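Local coordinates for protein putative phosphatase (Bacteroides thetaiotaomicron, PDB 3KYA) that is of unproven function, a putative phosphatase that binds zinc ions and joins an IPT/TIG domain to a six-bladed beta-propeller, at residues A[16-21]-A[89-94]; A[41-46]-A[62-67]; A[139-144]-A[373-378]; A[397-402]-A[443-448]. All coordinates share one frame; numbering follows the deposited sequence.

Contact 1: residues A[16-21]-A[89-94]; sequences KPVAIS and NAVTTT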
loop_
_atom_site.group_PDB
_atom_site.type_symbol
_atom_site.label_atom_id
_atom_site.label_comp_id
_atom_site.label_asym_id
_atom_site.label_seq_id
_atom_site.Cartn_x
_atom_site.Cartn_y
_atom_site.Cartn_z
ATOM N N LYS A 16 3.989 -48.284 5.585
ATOM C CA LYS A 16 3.433 -47.498 6.680
ATOM C C LYS A 16 2.504 -46.414 6.162
ATOM O O LYS A 16 2.704 -45.893 5.059
ATOM C CB LYS A 16 4.556 -46.835 7.481
ATOM C CG LYS A 16 5.498 -47.793 8.213
ATOM C CD LYS A 16 4.754 -48.591 9.286
ATOM C CE LYS A 16 5.701 -49.273 10.264
ATOM N NZ LYS A 16 6.567 -50.296 9.627
ATOM N N PRO A 17 1.494 -46.040 6.967
ATOM C CA PRO A 17 0.595 -44.989 6.519
ATOM C C PRO A 17 1.298 -43.643 6.382
ATOM O O PRO A 17 2.403 -43.456 6.897
ATOM C CB PRO A 17 -0.458 -44.918 7.637
ATOM C CG PRO A 17 0.176 -45.551 8.824
ATOM C CD PRO A 17 1.110 -46.583 8.287
ATOM N N VAL A 18 0.668 -42.743 5.641
ATOM C CA VAL A 18 1.111 -41.369 5.532
ATOM C C VAL A 18 0.123 -40.630 6.418
ATOM O O VAL A 18 -1.077 -40.944 6.412
ATOM C CB VAL A 18 1.060 -40.837 4.095
ATOM C CG1 VAL A 18 1.309 -39.330 4.072
ATOM C CG2 VAL A 18 2.071 -41.558 3.231
ATOM N N ALA A 19 0.610 -39.673 7.197
ATOM C CA ALA A 19 -0.253 -38.919 8.092
ATOM C C ALA A 19 -0.030 -37.426 7.959
ATOM O O ALA A 19 1.078 -36.994 7.684
ATOM C CB ALA A 19 -0.009 -39.357 9.551
ATOM N N ILE A 20 -1.110 -36.656 8.117
ATOM C CA ILE A 20 -1.063 -35.204 8.205
ATOM C C ILE A 20 -1.551 -34.857 9.612
ATOM O O ILE A 20 -2.681 -35.197 9.967
ATOM C CB ILE A 20 -1.959 -34.524 7.169
ATOM C CG1 ILE A 20 -1.397 -34.778 5.763
ATOM C CG2 ILE A 20 -2.076 -33.030 7.479
ATOM C CD1 ILE A 20 -2.285 -34.247 4.640
ATOM N N SER A 21 -0.713 -34.181 10.397
ATOM C CA SER A 21 -1.055 -33.839 11.783
ATOM C C SER A 21 -1.478 -32.391 11.990
ATOM O O SER A 21 -2.188 -32.089 12.948
ATOM C CB SER A 21 0.149 -34.116 12.685
ATOM O OG SER A 21 1.257 -33.347 12.251
ATOM N N ASN A 89 3.413 -48.794 -4.781
ATOM C CA ASN A 89 3.923 -48.146 -3.565
ATOM C C ASN A 89 3.238 -46.824 -3.179
ATOM O O ASN A 89 3.671 -46.171 -2.229
ATOM C CB ASN A 89 5.425 -47.888 -3.714
ATOM C CG ASN A 89 6.220 -49.163 -3.850
ATOM O OD1 ASN A 89 5.716 -50.242 -3.583
ATOM N ND2 ASN A 89 7.476 -49.040 -4.252
ATOM N N ALA A 90 2.186 -46.431 -3.897
ATOM C CA ALA A 90 1.517 -45.156 -3.626
ATOM C C ALA A 90 0.638 -45.272 -2.375
ATOM O O ALA A 90 -0.097 -46.246 -2.231
ATOM C CB ALA A 90 0.692 -44.712 -4.827
ATOM N N VAL A 91 0.762 -44.296 -1.470
ATOM C CA VAL A 91 -0.010 -44.240 -0.228
ATOM C C VAL A 91 -0.641 -42.852 -0.146
ATOM O O VAL A 91 0.042 -41.847 -0.362
ATOM C CB VAL A 91 0.868 -44.553 1.020
ATOM C CG1 VAL A 91 0.041 -44.510 2.312
ATOM C CG2 VAL A 91 1.522 -45.918 0.876
ATOM N N THR A 92 -1.946 -42.807 0.128
ATOM C CA THR A 92 -2.702 -41.552 0.186
ATOM C C THR A 92 -3.378 -41.334 1.531
ATOM O O THR A 92 -3.816 -42.280 2.165
ATOM C CB THR A 92 -3.809 -41.521 -0.895
ATOM O OG1 THR A 92 -3.222 -41.654 -2.192
ATOM C CG2 THR A 92 -4.595 -40.220 -0.850
ATOM N N THR A 93 -3.430 -40.079 1.970
ATOM C CA THR A 93 -4.148 -39.720 3.182
ATOM C C THR A 93 -4.821 -38.383 2.955
ATOM O O THR A 93 -4.436 -37.633 2.058
ATOM C CB THR A 93 -3.236 -39.631 4.425
ATOM O OG1 THR A 93 -4.046 -39.580 5.614
ATOM C CG2 THR A 93 -2.332 -38.406 4.368
ATOM N N THR A 94 -5.838 -38.097 3.760
ATOM C CA THR A 94 -6.554 -36.829 3.682
ATOM C C THR A 94 -6.565 -36.232 5.076
ATOM O O THR A 94 -6.848 -36.946 6.047
ATOM C CB THR A 94 -7.994 -37.015 3.177
ATOM O OG1 THR A 94 -7.962 -37.567 1.857
ATOM C CG2 THR A 94 -8.750 -35.685 3.130
HETATM O O HOH W 1 -3.166 -41.947 7.812
HETATM O O HOH W 2 -2.218 -43.359 4.650
HETATM O O HOH W 3 -3.725 -37.953 7.928
#
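V18 and T93 bring the two backbones closest, their CA atoms 6.0 Å apart, where residues 16-20 and 91-93 run in roughly the same direction, 31° from parallel. Between the chains the apolar contact is made by branches. CG2 of V18 lies 3.7 Å from CG1 of V91, while CG1 of V18 packs obliquely against the methyl CG2 of T93. That methyl also touches CG1 of I20 at 4.0 Å. T93 carries its hydroxyl anti to the backbone N (chi1 -167°), which leaves CG2 to face V18 and I20 and turns OG1 to the waters. CB of T93 lies 3.2 Å from V18 O. Three waters thread the seam: one donates to V18 O and reaches T93 OG1 weakly, one joins V18 N to T92 O, and the third accepts from I20 N (2.9 Å) and pairs with T93 OG1 (2.8 Å). Each strand has its own backbone partner within the IPT/TIG domain, A19 pairing with E39 and S21 with Y37, while V91 pairs with V84 and T93 with I82. Strand 91-94 is an edge strand of its sheet in this immunoglobulin-like (E-set) domain. The chemistry therefore implies a join sealed by methyl packing on one side and by ordered water on the other, with solvent molecules taking backbone donors and acceptors that neighbouring strands would otherwise satisfy in each other.

Contact 2: residues A[41-46]-A[62-67]; sequences FGTDVS and VKSTYV. With ZN (zinc ion), chain B.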
loop_
_atom_site.group_PDB
_atom_site.type_symbol
_atom_site.label_atom_id
_atom_site.label_comp_id
_atom_site.label_asym_id
_atom_site.label_seq_id
_atom_site.Cartn_x
_atom_site.Cartn_y
_atom_site.Cartn_z
ATOM N N PHE A 41 6.514 -38.638 4.526
ATOM C CA PHE A 41 6.452 -37.902 3.264
ATOM C C PHE A 41 7.667 -38.144 2.375
ATOM O O PHE A 41 7.642 -37.818 1.176
ATOM C CB PHE A 41 6.355 -36.390 3.490
ATOM C CG PHE A 41 5.142 -35.938 4.253
ATOM C CD1 PHE A 41 3.884 -36.478 4.002
ATOM C CD2 PHE A 41 5.240 -34.879 5.133
ATOM C CE1 PHE A 41 2.770 -36.028 4.688
ATOM C CE2 PHE A 41 4.124 -34.412 5.805
ATOM C CZ PHE A 41 2.886 -34.993 5.573
ATOM N N GLY A 42 8.733 -38.702 2.937
ATOM C CA GLY A 42 9.955 -38.895 2.161
ATOM C C GLY A 42 10.654 -37.553 1.952
ATOM O O GLY A 42 10.249 -36.543 2.521
ATOM N N THR A 43 11.702 -37.545 1.130
ATOM C CA THR A 43 12.509 -36.338 0.909
ATOM C C THR A 43 12.557 -35.836 -0.550
ATOM O O THR A 43 13.366 -34.964 -0.881
ATOM C CB THR A 43 13.951 -36.589 1.368
ATOM O OG1 THR A 43 14.505 -37.697 0.633
ATOM C CG2 THR A 43 14.013 -36.893 2.874
ATOM N N ASP A 44 11.678 -36.365 -1.401
ATOM C CA ASP A 44 11.635 -36.013 -2.826
ATOM C C ASP A 44 10.308 -35.417 -3.304
ATOM O O ASP A 44 9.269 -36.074 -3.246
ATOM C CB ASP A 44 11.936 -37.253 -3.673
ATOM C CG ASP A 44 13.418 -37.623 -3.663
ATOM O OD1 ASP A 44 14.247 -36.718 -3.877
ATOM O OD2 ASP A 44 13.757 -38.813 -3.472
ATOM N N VAL A 45 10.376 -34.187 -3.809
ATOM C CA VAL A 45 9.245 -33.525 -4.433
ATOM C C VAL A 45 8.645 -34.379 -5.569
ATOM O O VAL A 45 7.427 -34.434 -5.735
ATOM C CB VAL A 45 9.660 -32.146 -4.990
ATOM C CG1 VAL A 45 8.539 -31.555 -5.841
ATOM C CG2 VAL A 45 10.000 -31.202 -3.843
ATOM N N SER A 46 9.496 -35.077 -6.319
ATOM C CA SER A 46 9.034 -35.903 -7.447
ATOM C C SER A 46 8.106 -37.051 -7.042
ATOM O O SER A 46 7.355 -37.557 -7.876
ATOM C CB SER A 46 10.225 -36.442 -8.266
ATOM O OG SER A 46 10.933 -37.474 -7.590
ATOM N N VAL A 62 9.847 -31.001 0.158
ATOM C CA VAL A 62 9.375 -32.163 0.916
ATOM C C VAL A 62 10.504 -32.649 1.807
ATOM O O VAL A 62 11.588 -32.965 1.287
ATOM C CB VAL A 62 8.977 -33.318 -0.038
ATOM C CG1 VAL A 62 8.528 -34.566 0.741
ATOM C CG2 VAL A 62 7.893 -32.870 -1.005
ATOM N N LYS A 63 10.278 -32.720 3.120
ATOM C CA LYS A 63 11.337 -33.135 4.052
ATOM C C LYS A 63 10.899 -34.082 5.183
ATOM O O LYS A 63 11.071 -33.774 6.363
ATOM C CB LYS A 63 12.020 -31.899 4.644
ATOM C CG LYS A 63 12.898 -31.132 3.657
ATOM C CD LYS A 63 14.075 -31.993 3.163
ATOM C CE LYS A 63 15.015 -31.229 2.206
ATOM N NZ LYS A 63 14.403 -30.929 0.885
ATOM N N SER A 64 10.312 -35.215 4.809
ATOM C CA SER A 64 9.992 -36.292 5.761
ATOM C C SER A 64 8.780 -36.034 6.656
ATOM O O SER A 64 7.781 -36.761 6.581
ATOM C CB SER A 64 11.232 -36.579 6.619
ATOM O OG SER A 64 12.394 -36.657 5.800
ATOM N N THR A 65 8.872 -35.021 7.511
ATOM C CA THR A 65 7.765 -34.656 8.388
ATOM C C THR A 65 7.065 -33.360 8.029
ATOM O O THR A 65 6.174 -32.926 8.759
ATOM C CB THR A 65 8.252 -34.577 9.844
ATOM O OG1 THR A 65 9.336 -33.645 9.933
ATOM C CG2 THR A 65 8.696 -35.929 10.293
ATOM N N TYR A 66 7.440 -32.730 6.914
ATOM C CA TYR A 66 6.718 -31.544 6.462
ATOM C C TYR A 66 6.791 -31.382 4.944
ATOM O O TYR A 66 7.723 -31.866 4.305
ATOM C CB TYR A 66 7.207 -30.263 7.153
ATOM C CG TYR A 66 8.634 -29.834 6.862
ATOM C CD1 TYR A 66 8.920 -29.026 5.763
ATOM C CD2 TYR A 66 9.684 -30.170 7.724
ATOM C CE1 TYR A 66 10.219 -28.613 5.485
ATOM C CE2 TYR A 66 11.005 -29.741 7.453
ATOM C CZ TYR A 66 11.247 -28.958 6.321
ATOM O OH TYR A 66 12.516 -28.520 6.019
ATOM N N VAL A 67 5.770 -30.747 4.396
ATOM C CA VAL A 67 5.705 -30.416 2.979
ATOM C C VAL A 67 5.254 -28.982 2.831
ATOM O O VAL A 67 4.313 -28.550 3.503
ATOM C CB VAL A 67 4.707 -31.317 2.207
ATOM C CG1 VAL A 67 4.602 -30.883 0.733
ATOM C CG2 VAL A 67 5.120 -32.775 2.297
HETATM ZN ZN ZN B . 16.025 -36.215 -3.300
HETATM O O HOH W 4 15.215 -33.388 -0.157
#
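The F41 ring receives CG2 of V67 over one face, 3.5 Å above its plane and offset toward the rim, a CH-pi contact whose approach is 26° off the ring normal; at its edge, in the plane, lies the backbone N of Y66. With CG beside its own backbone N (chi1 -61°), the F41 ring comes to lie along S64 O and the T65-Y66 peptide. Two backbone bonds fasten the loops: F41 N donates to S64 O over 3.1 Å, nearly straight at 161° and on a lone pair, and S64 N donates to G42 O from above the carbonyl plane. G42 bends the chain with a positive phi, a conformation that favours glycine. CG1 of V62 lies against the carbonyl oxygens of F41 and G42 and 4.0 Å from F41 CB, and its CG2 meets CG2 of V45 at 3.9 Å. Beyond the turn, D44 points away from residues 62-67 and OD1 binds a zinc ion at 1.9 Å. In the all-beta IPT/TIG domain, the loop after strand 33-39 thus folds over the turn between strands 55-62 and 66-70: T65 and V67 pair with G38 and I36 of strand 33-39, V45 and V67 both lean on V59 of strand 55-62, and Y66 packs against T348 of the second subunit.

Contact 3: residues A[139-144]-A[373-378]; sequences SDNGRL and NPCQGV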
loop_
_atom_site.group_PDB
_atom_site.type_symbol
_atom_site.label_atom_id
_atom_site.label_comp_id
_atom_site.label_asym_id
_atom_site.label_seq_id
_atom_site.Cartn_x
_atom_site.Cartn_y
_atom_site.Cartn_z
ATOM N N SER A 139 -17.359 -3.603 -30.604
ATOM C CA SER A 139 -16.029 -3.309 -31.167
ATOM C C SER A 139 -15.591 -1.848 -31.213
ATOM O O SER A 139 -14.392 -1.567 -31.339
ATOM C CB SER A 139 -15.928 -3.941 -32.559
ATOM O OG SER A 139 -16.890 -3.420 -33.455
ATOM N N ASP A 140 -16.536 -0.926 -31.096
ATOM C CA ASP A 140 -16.199 0.492 -31.056
ATOM C C ASP A 140 -15.965 0.904 -29.612
ATOM O O ASP A 140 -16.432 0.230 -28.691
ATOM C CB ASP A 140 -17.324 1.306 -31.661
ATOM C CG ASP A 140 -17.556 0.960 -33.113
ATOM O OD1 ASP A 140 -16.594 1.033 -33.921
ATOM O OD2 ASP A 140 -18.700 0.610 -33.442
ATOM N N ASN A 141 -15.208 1.985 -29.414
ATOM C CA ASN A 141 -14.946 2.523 -28.075
ATOM C C ASN A 141 -16.284 2.830 -27.391
ATOM O O ASN A 141 -17.128 3.538 -27.958
ATOM C CB ASN A 141 -14.046 3.760 -28.211
ATOM C CG ASN A 141 -13.548 4.313 -26.877
ATOM O OD1 ASN A 141 -14.316 4.537 -25.960
ATOM N ND2 ASN A 141 -12.242 4.584 -26.800
ATOM N N GLY A 142 -16.495 2.295 -26.186
ATOM C CA GLY A 142 -17.784 2.467 -25.507
ATOM C C GLY A 142 -17.764 2.909 -24.063
ATOM O O GLY A 142 -16.703 2.991 -23.443
ATOM N N ARG A 143 -18.952 3.263 -23.563
ATOM C CA ARG A 143 -19.172 3.627 -22.166
ATOM C C ARG A 143 -20.409 2.902 -21.644
ATOM O O ARG A 143 -21.365 2.655 -22.380
ATOM C CB ARG A 143 -19.353 5.133 -21.996
ATOM C CG ARG A 143 -18.115 5.952 -22.350
ATOM C CD ARG A 143 -16.961 5.689 -21.380
ATOM N NE ARG A 143 -15.861 6.616 -21.612
ATOM C CZ ARG A 143 -14.965 6.514 -22.593
ATOM N NH1 ARG A 143 -15.006 5.517 -23.469
ATOM N NH2 ARG A 143 -14.010 7.424 -22.693
ATOM N N LEU A 144 -20.390 2.600 -20.358
ATOM C CA LEU A 144 -21.450 1.849 -19.706
ATOM C C LEU A 144 -22.254 2.662 -18.694
ATOM O O LEU A 144 -21.719 3.563 -18.042
ATOM C CB LEU A 144 -20.820 0.652 -18.981
ATOM C CG LEU A 144 -20.136 -0.439 -19.806
ATOM C CD1 LEU A 144 -19.410 -1.437 -18.875
ATOM C CD2 LEU A 144 -21.126 -1.184 -20.722
ATOM N N ASN A 373 -4.299 6.963 -22.306
ATOM C CA ASN A 373 -5.704 7.027 -22.749
ATOM C C ASN A 373 -6.642 6.564 -21.632
ATOM O O ASN A 373 -7.316 5.523 -21.763
ATOM C CB ASN A 373 -5.993 6.228 -24.044
ATOM C CG ASN A 373 -5.525 6.929 -25.307
ATOM O OD1 ASN A 373 -6.341 7.386 -26.109
ATOM N ND2 ASN A 373 -4.221 7.002 -25.496
ATOM N N PRO A 374 -6.689 7.312 -20.512
ATOM C CA PRO A 374 -7.592 6.955 -19.415
ATOM C C PRO A 374 -9.044 7.193 -19.831
ATOM O O PRO A 374 -9.376 8.283 -20.335
ATOM C CB PRO A 374 -7.195 7.912 -18.293
ATOM C CG PRO A 374 -6.624 9.106 -19.002
ATOM C CD PRO A 374 -5.957 8.568 -20.234
ATOM N N CYS A 375 -9.884 6.178 -19.646
ATOM C CA CYS A 375 -11.291 6.257 -20.043
ATOM C C CYS A 375 -12.226 6.217 -18.818
ATOM O O CYS A 375 -11.945 6.887 -17.821
ATOM C CB CYS A 375 -11.591 5.204 -21.127
ATOM S SG CYS A 375 -10.712 5.533 -22.715
ATOM N N GLN A 376 -13.294 5.425 -18.855
ATOM C CA GLN A 376 -14.322 5.525 -17.825
ATOM C C GLN A 376 -13.834 5.172 -16.429
ATOM O O GLN A 376 -13.067 4.233 -16.252
ATOM C CB GLN A 376 -15.536 4.657 -18.179
ATOM C CG GLN A 376 -16.791 5.016 -17.373
ATOM C CD GLN A 376 -18.056 4.425 -17.967
ATOM O OE1 GLN A 376 -17.995 3.478 -18.747
ATOM N NE2 GLN A 376 -19.215 4.990 -17.599
ATOM N N GLY A 377 -14.329 5.920 -15.449
ATOM C CA GLY A 377 -13.976 5.730 -14.058
ATOM C C GLY A 377 -15.188 5.706 -13.152
ATOM O O GLY A 377 -16.222 6.278 -13.479
ATOM N N VAL A 378 -15.036 5.060 -12.001
ATOM C CA VAL A 378 -16.096 4.946 -11.017
ATOM C C VAL A 378 -15.552 5.046 -9.598
ATOM O O VAL A 378 -14.409 4.686 -9.336
ATOM C CB VAL A 378 -16.846 3.598 -11.174
ATOM C CG1 VAL A 378 -17.503 3.535 -12.537
ATOM C CG2 VAL A 378 -15.895 2.414 -10.971
#
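Q376 reaches across to L144 and grips both polar atoms of its backbone. OE1 accepts from L144 N over 3.0 Å in an almost perfectly straight bond (178°), and NE2 donates to L144 O at 2.9 Å; in both bonds the acceptor is met on a lone pair in the carbonyl plane. The glutamine is extended, with CG anti to the backbone N (chi1 -163°), and this length lets its amide span strands whose axes stay 8.0 Å apart. OE1 also accepts from L449 N, so the amide is held flat and cannot easily turn. Beside it R143 runs the opposite way, its CD 3.7 Å from Q376 CB, and bends at chi2 to lay one guanidinium face over CB of C375, 3.6 Å from NH2. NH1 is bound in the guanidinium plane by N141 OD1 (2.8 Å) and G142 O, and NE donates to Q314 OE1. Packing is looser toward N141, which is partly exposed: its ND2 comes no nearer to C375 SG than 4.5 Å. Replacing R143 by a leucine would probably leave Q314 OE1 and N141 OD1 without the guanidinium donors described and open a gap above C375. The strands run 9° from parallel yet belong to different sheets; they are the inner strands of the two blades that flank the blade of strand 446-452, as expected round the axis of a six-bladed beta-propeller.

Contact 4: residues A[397-402]-A[443-448]; sequences DRLNFC and FRDVSG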
loop_
_atom_site.group_PDB
_atom_site.type_symbol
_atom_site.label_atom_id
_atom_site.label_comp_id
_atom_site.label_asym_id
_atom_site.label_seq_id
_atom_site.Cartn_x
_atom_site.Cartn_y
_atom_site.Cartn_z
ATOM N N ASP A 397 -7.661 2.063 -18.078
ATOM C CA ASP A 397 -6.488 2.730 -18.687
ATOM C C ASP A 397 -6.342 2.029 -20.023
ATOM O O ASP A 397 -5.706 0.983 -20.123
ATOM C CB ASP A 397 -5.300 2.533 -17.768
ATOM C CG ASP A 397 -4.084 3.354 -18.166
ATOM O OD1 ASP A 397 -4.212 4.247 -19.041
ATOM O OD2 ASP A 397 -3.013 3.096 -17.577
ATOM N N ARG A 398 -6.929 2.625 -21.054
ATOM C CA ARG A 398 -7.178 1.897 -22.316
ATOM C C ARG A 398 -5.989 1.227 -22.970
ATOM O O ARG A 398 -6.047 0.026 -23.237
ATOM C CB ARG A 398 -7.936 2.766 -23.352
ATOM C CG ARG A 398 -8.456 1.936 -24.524
ATOM C CD ARG A 398 -9.368 2.703 -25.503
ATOM N NE ARG A 398 -8.664 3.817 -26.130
ATOM C CZ ARG A 398 -7.906 3.747 -27.221
ATOM N NH1 ARG A 398 -7.701 2.602 -27.865
ATOM N NH2 ARG A 398 -7.331 4.857 -27.676
ATOM N N LEU A 399 -4.919 1.983 -23.216
ATOM C CA LEU A 399 -3.771 1.439 -23.933
ATOM C C LEU A 399 -2.795 0.682 -23.036
ATOM O O LEU A 399 -1.774 0.189 -23.512
ATOM C CB LEU A 399 -3.078 2.539 -24.761
ATOM C CG LEU A 399 -3.887 3.006 -25.981
ATOM C CD1 LEU A 399 -3.183 4.145 -26.729
ATOM C CD2 LEU A 399 -4.193 1.839 -26.945
ATOM N N ASN A 400 -3.113 0.599 -21.749
ATOM C CA ASN A 400 -2.345 -0.236 -20.820
ATOM C C ASN A 400 -3.113 -1.512 -20.438
ATOM O O ASN A 400 -2.659 -2.269 -19.592
ATOM C CB ASN A 400 -1.927 0.551 -19.584
ATOM C CG ASN A 400 -0.880 1.596 -19.899
ATOM O OD1 ASN A 400 -0.025 1.384 -20.763
ATOM N ND2 ASN A 400 -0.943 2.736 -19.211
ATOM N N PHE A 401 -4.274 -1.730 -21.054
ATOM C CA PHE A 401 -5.025 -2.980 -20.916
ATOM C C PHE A 401 -5.319 -3.406 -19.473
ATOM O O PHE A 401 -5.209 -4.593 -19.127
ATOM C CB PHE A 401 -4.247 -4.103 -21.620
ATOM C CG PHE A 401 -3.533 -3.661 -22.897
ATOM C CD1 PHE A 401 -4.247 -3.185 -23.991
ATOM C CD2 PHE A 401 -2.153 -3.761 -22.996
ATOM C CE1 PHE A 401 -3.590 -2.793 -25.159
ATOM C CE2 PHE A 401 -1.475 -3.373 -24.158
ATOM C CZ PHE A 401 -2.192 -2.895 -25.250
ATOM N N CYS A 402 -5.709 -2.454 -18.635
ATOM C CA CYS A 402 -5.976 -2.759 -17.234
ATOM C C CYS A 402 -6.914 -1.764 -16.547
ATOM O O CYS A 402 -7.232 -0.701 -17.083
ATOM C CB CYS A 402 -4.645 -2.817 -16.482
ATOM S SG CYS A 402 -3.739 -1.243 -16.452
ATOM N N PHE A 443 -6.768 -8.125 -20.356
ATOM C CA PHE A 443 -7.745 -7.442 -21.189
ATOM C C PHE A 443 -7.034 -6.970 -22.449
ATOM O O PHE A 443 -5.800 -7.070 -22.547
ATOM C CB PHE A 443 -8.299 -6.189 -20.493
ATOM C CG PHE A 443 -8.970 -6.432 -19.146
ATOM C CD1 PHE A 443 -10.328 -6.713 -19.063
ATOM C CD2 PHE A 443 -8.256 -6.282 -17.954
ATOM C CE1 PHE A 443 -10.949 -6.918 -17.816
ATOM C CE2 PHE A 443 -8.867 -6.455 -16.727
ATOM C CZ PHE A 443 -10.215 -6.783 -16.653
ATOM N N ARG A 444 -7.804 -6.503 -23.434
ATOM C CA ARG A 444 -7.236 -5.789 -24.582
ATOM C C ARG A 444 -7.656 -4.338 -24.302
ATOM O O ARG A 444 -7.838 -3.983 -23.126
ATOM C CB ARG A 444 -7.698 -6.363 -25.926
ATOM C CG ARG A 444 -7.323 -7.845 -26.085
ATOM C CD ARG A 444 -7.502 -8.385 -27.477
ATOM N NE ARG A 444 -6.534 -7.789 -28.393
ATOM C CZ ARG A 444 -6.249 -8.251 -29.602
ATOM N NH1 ARG A 444 -6.856 -9.332 -30.077
ATOM N NH2 ARG A 444 -5.348 -7.624 -30.337
ATOM N N ASP A 445 -7.787 -3.480 -25.315
ATOM C CA ASP A 445 -8.170 -2.074 -25.047
ATOM C C ASP A 445 -9.493 -1.988 -24.252
ATOM O O ASP A 445 -10.523 -2.489 -24.704
ATOM C CB ASP A 445 -8.309 -1.269 -26.341
ATOM C CG ASP A 445 -7.063 -1.312 -27.214
ATOM O OD1 ASP A 445 -6.518 -2.428 -27.468
ATOM O OD2 ASP A 445 -6.666 -0.219 -27.686
ATOM N N VAL A 446 -9.462 -1.330 -23.097
ATOM C CA VAL A 446 -10.630 -1.205 -22.204
ATOM C C VAL A 446 -11.117 0.244 -22.131
ATOM O O VAL A 446 -10.353 1.145 -21.801
ATOM C CB VAL A 446 -10.332 -1.773 -20.783
ATOM C CG1 VAL A 446 -10.453 -3.299 -20.781
ATOM C CG2 VAL A 446 -8.949 -1.311 -20.271
ATOM N N SER A 447 -12.408 0.447 -22.395
ATOM C CA SER A 447 -12.995 1.799 -22.497
ATOM C C SER A 447 -14.143 2.120 -21.530
ATOM O O SER A 447 -14.325 3.281 -21.155
ATOM C CB SER A 447 -13.490 2.022 -23.943
ATOM O OG SER A 447 -14.441 1.024 -24.323
ATOM N N GLY A 448 -14.915 1.107 -21.153
ATOM C CA GLY A 448 -16.080 1.271 -20.282
ATOM C C GLY A 448 -15.944 0.540 -18.958
ATOM O O GLY A 448 -15.290 -0.511 -18.883
HETATM O O HOH W 5 -4.225 -7.044 -19.649
#
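F443 and F401 open the meeting of two propeller blades, where the hairpin turn 397-402 of one blade lies against the run into inner strand 446-452 of the next. The edge of the F443 ring faces F401 O, with CD2 3.7 Å away, and a water lies between F401 O and F443 N. F443 O in turn comes 3.5 Å from CB of F401. At R444 the backbone carbon touches F401 CD1 (3.6 Å), while its side chain makes a cation-pi contact with W430, which also meets F401 edge to face. D445 carries the charge: its OD2 forms a salt bridge with R398 NH1 at 3.0 Å, the two flat groups 25° apart, and also touches CD2 of L399. Its OD1 stands at the edge of the F401 ring, 3.7 Å from CE1. R398 extends CG anti to the backbone N (chi1 -168°) past D445 CB before bending at chi3 to deliver NH1. A methionine in place of R398 would probably leave the D445 carboxylate without this countercharge and N373 OD1 without a weak donor. V446 places CG2 3.7 Å from C402 O, whereas its own buried carbonyl oxygen has no hydrogen-bonding partner and rests 3.3 Å from R398 CB. S447 and G448 form a classic beta bulge opposite H461, and S447 OG accepts a hydrogen bond from G142 N.

In the fold
The four contacts fall into two pairs, contacts 1 and 3 having centres about 54 Å from each other. Contacts 1 and 2 lie in the IPT/TIG domain, reach the same sheet and meet through F41, whose ring packs on V18 and A19; contact 1 is at the surface and bridged by water, contact 2 partly buried, with a zinc ion held by D44. Contacts 3 and 4 lie in the propeller, centres about 8 Å apart, and touch where N373 meets R398; strand 446-452, part of contact 4, also packs on contact 3. Contact 3, the buried one, relies on the paired amide bonds of Q376 and guanidinium packing; contact 4 adds a salt bridge and aromatic edges.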